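Local structure of transcription regulator (Haloarcula marismortui ATCC 43049, 3CRJ) at residues Y68-E71 with R72-S76; P104-S107 with V108-E112; V80-D84 with P85-L89; R161-L164 with T165-D168. The protein probably represses transcription as a TetR-family regulator, binding control regions of DNA through a helix-turn-helix motif. One frame throughout, in Å; residues are numbered along the deposited sequence.

Contact 1 (Y68-E71 with R72-S76); sequences YLLE and RFVDS
Leu70 O takes the amide of Val74 at 2.7 Å (Val74 N to Leu70 O), a nearly straight bond one turn further along helix 58-78. Glu71 O receives Asp75 N in the same way, while Tyr68 O and Leu69 O take the amides of Arg72 and Phe73, so four i to i+4 bonds in a row carry the helix through residues 68-76. The side chains follow the same spacing. Tyr68 has CG anti to the backbone N (chi1 168°), which swings the ring forward beside the carbonyl and brings its hydroxyl near Arg72. There Arg72 NE lies 3.5 Å from Tyr68 OH, a weak hydrogen bond bent to 135°, with the guanidinium plane turned 63° from the ring. The arginine thus reaches the phenol oxygen at an oblique angle. Around the helix, Val74 CG2 points back and lies 4.4 Å from Leu70 CG, a loose apolar touch between branches one turn apart. At the last residue of the range, Ser76 OG hydrogen-bonds to Phe73 O at 2.7 Å.

Tyr68 leans on Glu17, Met20 and Gln21 of helix 12-30, whereas Phe73 lies against Leu96 of helix 85-97 and Tyr133 and Val134 of helix 121-148. In TetR-family proteins the corresponding helix links the DNA-binding region to the C-terminal core. Here the backbone bonds supply the order, and the phenol-guanidinium link is a weak, bent bond that probably fixes the guanidinium only loosely on this side.

Contact 2 (P104-S107 with V108-E112); sequences PDLS and VALLE
Leu106 and Leu110 meet one turn apart on helix 104-115, CG to CG at 4.4 Å, and form an apolar ridge on one side of it. Leu110 holds CG beside its own backbone N (chi1 -64°), so the branch point leans back over the preceding turn and sits 3.5 Å from Leu106 O. That same carbonyl accepts Leu110 N at 3.0 Å, and Ala109 CB lies 3.4 Å from it, which leaves Leu106 O with an amide ahead of it and hydrocarbon beside it. On the next residue, Ser107 O accepts Leu111 N at 3.1 Å. The first turn is slacker: Val108 N reaches Pro104 O at 3.5 Å, a weak bond, while Val108 CG2 comes to 4.0 Å from Pro104 O.

Outside this helix, Leu106 and Leu110 lie against Leu69 of helix 58-78, and Leu106 and Ala109 meet Leu27 of helix 12-30. The second subunit packs its Tyr119 on Val108 and its own Leu111 on Leu111, and Glu112 OE1 bonds Tyr32 N of its own chain and Tyr119 OH of the second subunit. With one side turned to helix 12-30 of the DNA-binding region and to helix 58-78, which links that region to the core, and another meeting the partner chain, the arrangement is consistent with the all-helical fold of a TetR-type dimer.

Contact 3 (V80-D84 with P85-L89); sequences VETTD and PEARL
Asp84 is the N-cap of helix 85-97, with Pro85 in the first turn, where its lack of an amide hydrogen costs nothing. Because CG stands anti to the backbone N (chi1 176°), Asp84 OD1 folds over the helix start and accepts Ala87 N at 2.7 Å. That bond is almost straight and arrives on the anti side of the carboxylate, close to its plane. Asp84 O in turn accepts Arg88 N, closing the first helical turn.

From this turn the Arg88 side chain runs back, extended from CG to NE, along the loop that precedes the helix. NH1 is its gripping atom: it donates to Thr82 O at 2.6 Å, in the guanidinium plane, and to Val80 O at 3.0 Å, tilted from that plane. Without the guanidinium, as with a leucine here, Val80 O and Thr82 O would probably lose their common donor, and residues 80-82 could move away from the helix.

Val80 and Thr82 also pack on Leu91 further along this helix, while Pro85 lies on His144 of helix 121-148. Thr82 CG2 lies alongside the arginine chain, which runs the other way, 3.9 Å from Arg88 CB.

Contact 4 (R161-L164 with T165-D168); sequences RSLL and TIID
Arg161 O is held twice by Thr165, the residue one turn later in helix 156-176: Thr165 N donates at 3.0 Å, and Thr165 OG1 adds a second bond at 3.2 Å. The two donors come from opposite faces of the carbonyl plane. Thr165 can do this because its OG1 lies beside the backbone N, anti to the carbonyl carbon (chi1 -57°), and so points back along the helix. Were a valine to stand here, Arg161 O would probably lose its second donor and keep the backbone amide alone. Arg161 CD lies 3.8 Å from Thr165 OG1.

Ser162 O comes next, accepting Ile166 N at 3.2 Å in a nearly straight bond and, weakly, Thr165 N as well. Ile166 CG1 also turns back, to 3.6 Å from Ser162 O. Leu163 reaches the same isoleucine through its methyl, CD2 to Ile166 CD1 at 4.4 Å. Leu164 O then accepts Asp168 N at 2.9 Å.

The polar ends are engaged mostly across the subunit boundary. Arg161 pairs with Glu182 of the second subunit and Ser162 OG with Thr189 of that subunit, while Asp168 OD1 bridges to Arg171 of its own chain and OD2 to Arg173 of the second subunit. Ile166 packs on Ile166 of the other chain, and in its own chain on Ala186 and Tyr193 of helix 181-198. Helix 156-176 meeting both its own copy and helix 181-198 of the second subunit is consistent with the four-helix-bundle dimer interface of TetR-family regulators.

Overall arrangement
Contacts 1 and 3 lie at the surface, contact 2 is partly buried and contact 4 is buried. Contacts 1 and 2 touch directly where Leu69 of helix 58-78 packs against both Leu106 and Leu110, so these two helices share an apolar seam. Contact 3 follows contact 1 in sequence, yet their centres are about 19 Å apart, and it sits on the opposite side of the chain's centre from contact 2. Contact 3 alone has a side-chain cap and an arginine holding loop carbonyls; contacts 1 and 4 lie within helices and contact 2 at the first turns of one, all three built mainly on backbone bonds. Residues of contacts 2 and 4 also meet the second subunit.

Contact 1 (Y68-E71 with R72-S76)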
loop_
_atom_site.group_PDB
_atom_site.type_symbol
_atom_site.label_atom_id
_atom_site.label_comp_id
_atom_site.label_asym_id
_atom_site.label_seq_id
_atom_site.Cartn_x
_atom_site.Cartn_y
_atom_site.Cartn_z
ATOM N N TYR A 68 -6.154 -19.138 -3.853
ATOM C CA TYR A 68 -6.020 -19.932 -2.650
ATOM C C TYR A 68 -6.109 -19.077 -1.388
ATOM O O TYR A 68 -6.857 -19.416 -0.490
ATOM C CB TYR A 68 -4.728 -20.745 -2.716
ATOM C CG TYR A 68 -4.290 -21.398 -1.444
ATOM C CD1 TYR A 68 -4.795 -22.635 -1.063
ATOM C CD2 TYR A 68 -3.320 -20.798 -0.636
ATOM C CE1 TYR A 68 -4.354 -23.256 0.120
ATOM C CE2 TYR A 68 -2.883 -21.387 0.543
ATOM C CZ TYR A 68 -3.396 -22.618 0.925
ATOM O OH TYR A 68 -2.952 -23.211 2.096
ATOM N N LEU A 69 -5.373 -17.976 -1.319
ATOM C CA LEU A 69 -5.421 -17.147 -0.122
ATOM C C LEU A 69 -6.812 -16.543 0.076
ATOM O O LEU A 69 -7.268 -16.386 1.207
ATOM C CB LEU A 69 -4.364 -16.041 -0.141
ATOM C CG LEU A 69 -2.889 -16.429 -0.231
ATOM C CD1 LEU A 69 -1.972 -15.196 -0.182
ATOM C CD2 LEU A 69 -2.490 -17.427 0.854
ATOM N N LEU A 70 -7.498 -16.217 -1.016
ATOM C CA LEU A 70 -8.839 -15.679 -0.899
ATOM C C LEU A 70 -9.798 -16.717 -0.303
ATOM O O LEU A 70 -10.633 -16.373 0.522
ATOM C CB LEU A 70 -9.349 -15.136 -2.247
ATOM C CG LEU A 70 -10.719 -14.439 -2.263
ATOM C CD1 LEU A 70 -10.686 -13.249 -1.317
ATOM C CD2 LEU A 70 -11.161 -14.020 -3.675
ATOM N N GLU A 71 -9.664 -17.976 -0.713
ATOM C CA GLU A 71 -10.545 -19.054 -0.220
ATOM C C GLU A 71 -10.334 -19.281 1.271
ATOM O O GLU A 71 -11.291 -19.450 2.036
ATOM C CB GLU A 71 -10.300 -20.379 -0.953
ATOM C CG GLU A 71 -10.716 -20.439 -2.401
ATOM C CD GLU A 71 -10.354 -21.779 -3.041
ATOM O OE1 GLU A 71 -9.366 -21.830 -3.815
ATOM O OE2 GLU A 71 -11.043 -22.800 -2.759
ATOM N N ARG A 72 -9.063 -19.320 1.662
ATOM C CA ARG A 72 -8.668 -19.412 3.062
ATOM C C ARG A 72 -9.341 -18.273 3.849
ATOM O O ARG A 72 -9.885 -18.485 4.940
ATOM C CB ARG A 72 -7.139 -19.327 3.191
ATOM C CG ARG A 72 -6.369 -20.631 3.433
ATOM C CD ARG A 72 -5.358 -20.324 4.568
ATOM N NE ARG A 72 -4.112 -21.103 4.572
ATOM C CZ ARG A 72 -2.957 -20.646 5.071
ATOM N NH1 ARG A 72 -2.903 -19.417 5.583
ATOM N NH2 ARG A 72 -1.852 -21.395 5.044
ATOM N N PHE A 73 -9.317 -17.072 3.282
ATOM C CA PHE A 73 -9.917 -15.918 3.945
ATOM C C PHE A 73 -11.441 -16.068 4.006
ATOM O O PHE A 73 -12.046 -15.895 5.070
ATOM C CB PHE A 73 -9.526 -14.618 3.252
ATOM C CG PHE A 73 -10.190 -13.414 3.832
ATOM C CD1 PHE A 73 -9.759 -12.880 5.033
ATOM C CD2 PHE A 73 -11.245 -12.804 3.178
ATOM C CE1 PHE A 73 -10.371 -11.759 5.580
ATOM C CE2 PHE A 73 -11.865 -11.680 3.722
ATOM C CZ PHE A 73 -11.425 -11.164 4.927
ATOM N N VAL A 74 -12.037 -16.417 2.862
ATOM C CA VAL A 74 -13.471 -16.674 2.748
ATOM C C VAL A 74 -13.950 -17.710 3.777
ATOM O O VAL A 74 -14.959 -17.495 4.454
ATOM C CB VAL A 74 -13.852 -17.064 1.286
ATOM C CG1 VAL A 74 -15.189 -17.832 1.209
ATOM C CG2 VAL A 74 -13.879 -15.824 0.390
ATOM N N ASP A 75 -13.204 -18.807 3.901
ATOM C CA ASP A 75 -13.470 -19.844 4.899
ATOM C C ASP A 75 -13.617 -19.280 6.298
ATOM O O ASP A 75 -14.628 -19.522 6.964
ATOM C CB ASP A 75 -12.345 -20.878 4.912
ATOM C CG ASP A 75 -12.568 -22.007 3.928
ATOM O OD1 ASP A 75 -13.630 -22.020 3.252
ATOM O OD2 ASP A 75 -11.671 -22.875 3.835
ATOM N N SER A 76 -12.611 -18.525 6.731
ATOM C CA SER A 76 -12.553 -18.027 8.108
ATOM C C SER A 76 -13.708 -17.085 8.431
ATOM O O SER A 76 -14.198 -17.082 9.560
ATOM C CB SER A 76 -11.219 -17.338 8.377
ATOM O OG SER A 76 -11.083 -16.195 7.540
#

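Contact 2 (P104-S107 with V108-E112)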
loop_
_atom_site.group_PDB
_atom_site.type_symbol
_atom_site.label_atom_id
_atom_site.label_comp_id
_atom_site.label_asym_id
_atom_site.label_seq_id
_atom_site.Cartn_x
_atom_site.Cartn_y
_atom_site.Cartn_z
ATOM N N PRO A 104 3.887 -11.695 8.529
ATOM C CA PRO A 104 4.718 -10.633 7.972
ATOM C C PRO A 104 5.634 -11.027 6.793
ATOM O O PRO A 104 5.973 -10.165 5.970
ATOM C CB PRO A 104 5.565 -10.190 9.173
ATOM C CG PRO A 104 4.765 -10.585 10.363
ATOM C CD PRO A 104 4.062 -11.834 9.986
ATOM N N ASP A 105 6.056 -12.287 6.712
ATOM C CA ASP A 105 6.994 -12.694 5.640
ATOM C C ASP A 105 6.260 -12.951 4.321
ATOM O O ASP A 105 6.761 -12.592 3.229
ATOM C CB ASP A 105 7.878 -13.877 6.059
ATOM C CG ASP A 105 9.175 -13.429 6.749
ATOM O OD1 ASP A 105 9.620 -12.272 6.520
ATOM O OD2 ASP A 105 9.756 -14.241 7.515
ATOM N N LEU A 106 5.061 -13.524 4.425
ATOM C CA LEU A 106 4.153 -13.482 3.297
ATOM C C LEU A 106 3.849 -12.040 2.845
ATOM O O LEU A 106 3.694 -11.755 1.664
ATOM C CB LEU A 106 2.870 -14.219 3.617
ATOM C CG LEU A 106 2.290 -14.766 2.325
ATOM C CD1 LEU A 106 3.336 -15.597 1.609
ATOM C CD2 LEU A 106 1.061 -15.581 2.605
ATOM N N SER A 107 3.800 -11.126 3.791
ATOM C CA SER A 107 3.463 -9.746 3.486
ATOM C C SER A 107 4.391 -9.014 2.505
ATOM O O SER A 107 3.891 -8.324 1.609
ATOM C CB SER A 107 3.232 -8.968 4.768
ATOM O OG SER A 107 1.989 -9.408 5.301
ATOM N N VAL A 108 5.710 -9.183 2.656
ATOM C CA VAL A 108 6.694 -8.667 1.693
ATOM C C VAL A 108 6.373 -9.177 0.282
ATOM O O VAL A 108 6.242 -8.391 -0.654
ATOM C CB VAL A 108 8.127 -9.104 2.071
ATOM C CG1 VAL A 108 9.121 -8.852 0.937
ATOM C CG2 VAL A 108 8.571 -8.458 3.395
ATOM N N ALA A 109 6.206 -10.490 0.151
ATOM C CA ALA A 109 5.872 -11.107 -1.134
ATOM C C ALA A 109 4.633 -10.512 -1.782
ATOM O O ALA A 109 4.651 -10.212 -2.977
ATOM C CB ALA A 109 5.708 -12.595 -0.983
ATOM N N LEU A 110 3.577 -10.325 -0.989
ATOM C CA LEU A 110 2.309 -9.789 -1.501
ATOM C C LEU A 110 2.365 -8.319 -1.973
ATOM O O LEU A 110 1.677 -7.950 -2.919
ATOM C CB LEU A 110 1.176 -9.999 -0.489
ATOM C CG LEU A 110 0.726 -11.427 -0.109
ATOM C CD1 LEU A 110 -0.231 -11.316 1.059
ATOM C CD2 LEU A 110 0.038 -12.120 -1.228
ATOM N N LEU A 111 3.183 -7.492 -1.331
ATOM C CA LEU A 111 3.382 -6.117 -1.783
ATOM C C LEU A 111 4.165 -6.106 -3.098
ATOM O O LEU A 111 3.875 -5.316 -3.992
ATOM C CB LEU A 111 4.156 -5.308 -0.743
ATOM C CG LEU A 111 3.917 -3.808 -0.464
ATOM C CD1 LEU A 111 5.246 -3.119 -0.130
ATOM C CD2 LEU A 111 3.158 -3.017 -1.531
ATOM N N GLU A 112 5.147 -6.994 -3.214
ATOM C CA GLU A 112 5.909 -7.107 -4.446
ATOM C C GLU A 112 4.937 -7.440 -5.557
ATOM O O GLU A 112 4.965 -6.827 -6.625
ATOM C CB GLU A 112 6.975 -8.204 -4.372
ATOM C CG GLU A 112 8.104 -7.981 -3.394
ATOM C CD GLU A 112 9.089 -9.149 -3.390
ATOM O OE1 GLU A 112 9.112 -9.903 -2.389
ATOM O OE2 GLU A 112 9.831 -9.334 -4.391
#

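Contact 3 (V80-D84 with P85-L89)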
loop_
_atom_site.group_PDB
_atom_site.type_symbol
_atom_site.label_atom_id
_atom_site.label_comp_id
_atom_site.label_asym_id
_atom_site.label_seq_id
_atom_site.Cartn_x
_atom_site.Cartn_y
_atom_site.Cartn_z
ATOM N N VAL A 80 -17.538 -16.855 11.083
ATOM C CA VAL A 80 -18.305 -15.867 11.848
ATOM C C VAL A 80 -19.791 -15.816 11.416
ATOM O O VAL A 80 -20.150 -15.222 10.395
ATOM C CB VAL A 80 -17.593 -14.467 11.900
ATOM C CG1 VAL A 80 -17.037 -14.076 10.553
ATOM C CG2 VAL A 80 -18.521 -13.390 12.476
ATOM N N GLU A 81 -20.647 -16.466 12.193
ATOM C CA GLU A 81 -22.081 -16.409 11.915
ATOM C C GLU A 81 -22.820 -15.296 12.680
ATOM O O GLU A 81 -24.044 -15.195 12.598
ATOM C CB GLU A 81 -22.749 -17.782 12.134
ATOM C CG GLU A 81 -22.983 -18.562 10.834
ATOM C CD GLU A 81 -23.760 -19.869 11.018
ATOM O OE1 GLU A 81 -23.377 -20.869 10.363
ATOM O OE2 GLU A 81 -24.750 -19.896 11.800
ATOM N N THR A 82 -22.099 -14.455 13.411
ATOM C CA THR A 82 -22.789 -13.401 14.129
ATOM C C THR A 82 -23.415 -12.410 13.137
ATOM O O THR A 82 -22.771 -11.956 12.177
ATOM C CB THR A 82 -21.911 -12.693 15.195
ATOM O OG1 THR A 82 -22.759 -12.004 16.119
ATOM C CG2 THR A 82 -21.010 -11.684 14.572
ATOM N N THR A 83 -24.693 -12.122 13.366
ATOM C CA THR A 83 -25.453 -11.213 12.521
ATOM C C THR A 83 -25.666 -9.854 13.190
ATOM O O THR A 83 -26.202 -8.951 12.569
ATOM C CB THR A 83 -26.814 -11.832 12.073
ATOM O OG1 THR A 83 -27.823 -10.816 12.090
ATOM C CG2 THR A 83 -27.265 -12.963 13.016
ATOM N N ASP A 84 -25.255 -9.719 14.450
ATOM C CA ASP A 84 -25.245 -8.425 15.148
ATOM C C ASP A 84 -24.290 -7.430 14.473
ATOM O O ASP A 84 -23.068 -7.636 14.469
ATOM C CB ASP A 84 -24.852 -8.595 16.617
ATOM C CG ASP A 84 -24.734 -7.262 17.347
ATOM O OD1 ASP A 84 -23.766 -6.481 17.131
ATOM O OD2 ASP A 84 -25.631 -6.993 18.158
ATOM N N PRO A 85 -24.849 -6.349 13.911
ATOM C CA PRO A 85 -24.089 -5.415 13.114
ATOM C C PRO A 85 -22.854 -4.849 13.813
ATOM O O PRO A 85 -21.789 -4.814 13.194
ATOM C CB PRO A 85 -25.104 -4.311 12.783
ATOM C CG PRO A 85 -26.212 -4.494 13.717
ATOM C CD PRO A 85 -26.264 -5.962 13.987
ATOM N N GLU A 86 -22.968 -4.433 15.075
ATOM C CA GLU A 86 -21.808 -3.890 15.776
ATOM C C GLU A 86 -20.765 -4.996 15.937
ATOM O O GLU A 86 -19.586 -4.812 15.570
ATOM C CB GLU A 86 -22.171 -3.294 17.142
ATOM C CG GLU A 86 -23.695 -3.156 17.404
ATOM C CD GLU A 86 -24.019 -2.220 18.578
ATOM O OE1 GLU A 86 -23.273 -1.207 18.718
ATOM O OE2 GLU A 86 -24.998 -2.503 19.340
ATOM N N ALA A 87 -21.191 -6.152 16.462
ATOM C CA ALA A 87 -20.242 -7.247 16.736
ATOM C C ALA A 87 -19.596 -7.806 15.470
ATOM O O ALA A 87 -18.463 -8.290 15.498
ATOM C CB ALA A 87 -20.889 -8.344 17.533
ATOM N N ARG A 88 -20.316 -7.720 14.359
ATOM C CA ARG A 88 -19.865 -8.337 13.132
ATOM C C ARG A 88 -18.856 -7.461 12.417
ATOM O O ARG A 88 -17.876 -7.967 11.838
ATOM C CB ARG A 88 -21.048 -8.637 12.218
ATOM C CG ARG A 88 -20.746 -9.730 11.208
ATOM C CD ARG A 88 -21.733 -9.783 10.034
ATOM N NE ARG A 88 -21.168 -10.588 8.952
ATOM C CZ ARG A 88 -21.124 -11.915 8.946
ATOM N NH1 ARG A 88 -21.637 -12.620 9.961
ATOM N NH2 ARG A 88 -20.567 -12.537 7.910
ATOM N N LEU A 89 -19.097 -6.154 12.444
ATOM C CA LEU A 89 -18.156 -5.228 11.867
ATOM C C LEU A 89 -16.843 -5.490 12.561
ATOM O O LEU A 89 -15.832 -5.849 11.916
ATOM C CB LEU A 89 -18.589 -3.773 12.050
ATOM C CG LEU A 89 -17.792 -2.739 11.236
ATOM C CD1 LEU A 89 -17.536 -3.143 9.752
ATOM C CD2 LEU A 89 -18.431 -1.396 11.290
#

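Contact 4 (R161-L164 with T165-D168)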
loop_
_atom_site.group_PDB
_atom_site.type_symbol
_atom_site.label_atom_id
_atom_site.label_comp_id
_atom_site.label_asym_id
_atom_site.label_seq_id
_atom_site.Cartn_x
_atom_site.Cartn_y
_atom_site.Cartn_z
ATOM N N ARG A 161 -15.467 2.094 1.445
ATOM C CA ARG A 161 -14.286 2.488 0.699
ATOM C C ARG A 161 -13.239 3.089 1.639
ATOM O O ARG A 161 -12.045 2.800 1.520
ATOM C CB ARG A 161 -14.660 3.465 -0.416
ATOM C CG ARG A 161 -13.512 4.371 -0.846
ATOM C CD ARG A 161 -12.274 3.585 -1.318
ATOM N NE ARG A 161 -12.561 2.866 -2.559
ATOM C CZ ARG A 161 -12.541 3.423 -3.769
ATOM N NH1 ARG A 161 -12.225 4.712 -3.918
ATOM N NH2 ARG A 161 -12.830 2.688 -4.831
ATOM N N SER A 162 -13.700 3.915 2.576
ATOM C CA SER A 162 -12.856 4.452 3.619
ATOM C C SER A 162 -12.157 3.371 4.462
ATOM O O SER A 162 -10.930 3.423 4.670
ATOM C CB SER A 162 -13.665 5.375 4.509
ATOM O OG SER A 162 -13.768 6.683 3.959
ATOM N N LEU A 163 -12.907 2.383 4.938
ATOM C CA LEU A 163 -12.267 1.299 5.670
ATOM C C LEU A 163 -11.308 0.519 4.779
ATOM O O LEU A 163 -10.319 -0.071 5.267
ATOM C CB LEU A 163 -13.275 0.362 6.307
ATOM C CG LEU A 163 -14.108 0.960 7.427
ATOM C CD1 LEU A 163 -15.283 0.059 7.727
ATOM C CD2 LEU A 163 -13.251 1.123 8.656
ATOM N N LEU A 164 -11.575 0.518 3.478
ATOM C CA LEU A 164 -10.711 -0.229 2.555
ATOM C C LEU A 164 -9.360 0.441 2.473
ATOM O O LEU A 164 -8.333 -0.240 2.360
ATOM C CB LEU A 164 -11.321 -0.305 1.153
ATOM C CG LEU A 164 -12.032 -1.577 0.687
ATOM C CD1 LEU A 164 -12.541 -2.439 1.855
ATOM C CD2 LEU A 164 -13.182 -1.202 -0.280
ATOM N N THR A 165 -9.380 1.773 2.517
ATOM C CA THR A 165 -8.166 2.544 2.407
ATOM C C THR A 165 -7.300 2.341 3.639
ATOM O O THR A 165 -6.113 2.017 3.528
ATOM C CB THR A 165 -8.448 4.027 2.161
ATOM O OG1 THR A 165 -9.246 4.161 0.975
ATOM C CG2 THR A 165 -7.132 4.775 1.985
ATOM N N ILE A 166 -7.912 2.497 4.807
ATOM C CA ILE A 166 -7.254 2.205 6.084
ATOM C C ILE A 166 -6.620 0.821 5.985
ATOM O O ILE A 166 -5.419 0.699 6.173
ATOM C CB ILE A 166 -8.232 2.374 7.299
ATOM C CG1 ILE A 166 -8.635 3.838 7.426
ATOM C CG2 ILE A 166 -7.634 1.852 8.606
ATOM C CD1 ILE A 166 -9.943 4.050 8.135
ATOM N N ILE A 167 -7.391 -0.204 5.624
ATOM C CA ILE A 167 -6.827 -1.551 5.512
ATOM C C ILE A 167 -5.579 -1.578 4.619
ATOM O O ILE A 167 -4.507 -2.046 5.039
ATOM C CB ILE A 167 -7.812 -2.566 4.946
ATOM C CG1 ILE A 167 -9.138 -2.545 5.710
ATOM C CG2 ILE A 167 -7.174 -3.996 4.927
ATOM C CD1 ILE A 167 -8.961 -2.795 7.138
ATOM N N ASP A 168 -5.703 -1.076 3.397
ATOM C CA ASP A 168 -4.559 -1.097 2.502
ATOM C C ASP A 168 -3.422 -0.206 2.972
ATOM O O ASP A 168 -2.275 -0.493 2.659
ATOM C CB ASP A 168 -4.946 -0.825 1.049
ATOM C CG ASP A 168 -5.637 -2.033 0.404
ATOM O OD1 ASP A 168 -5.218 -3.197 0.660
ATOM O OD2 ASP A 168 -6.617 -1.832 -0.349
#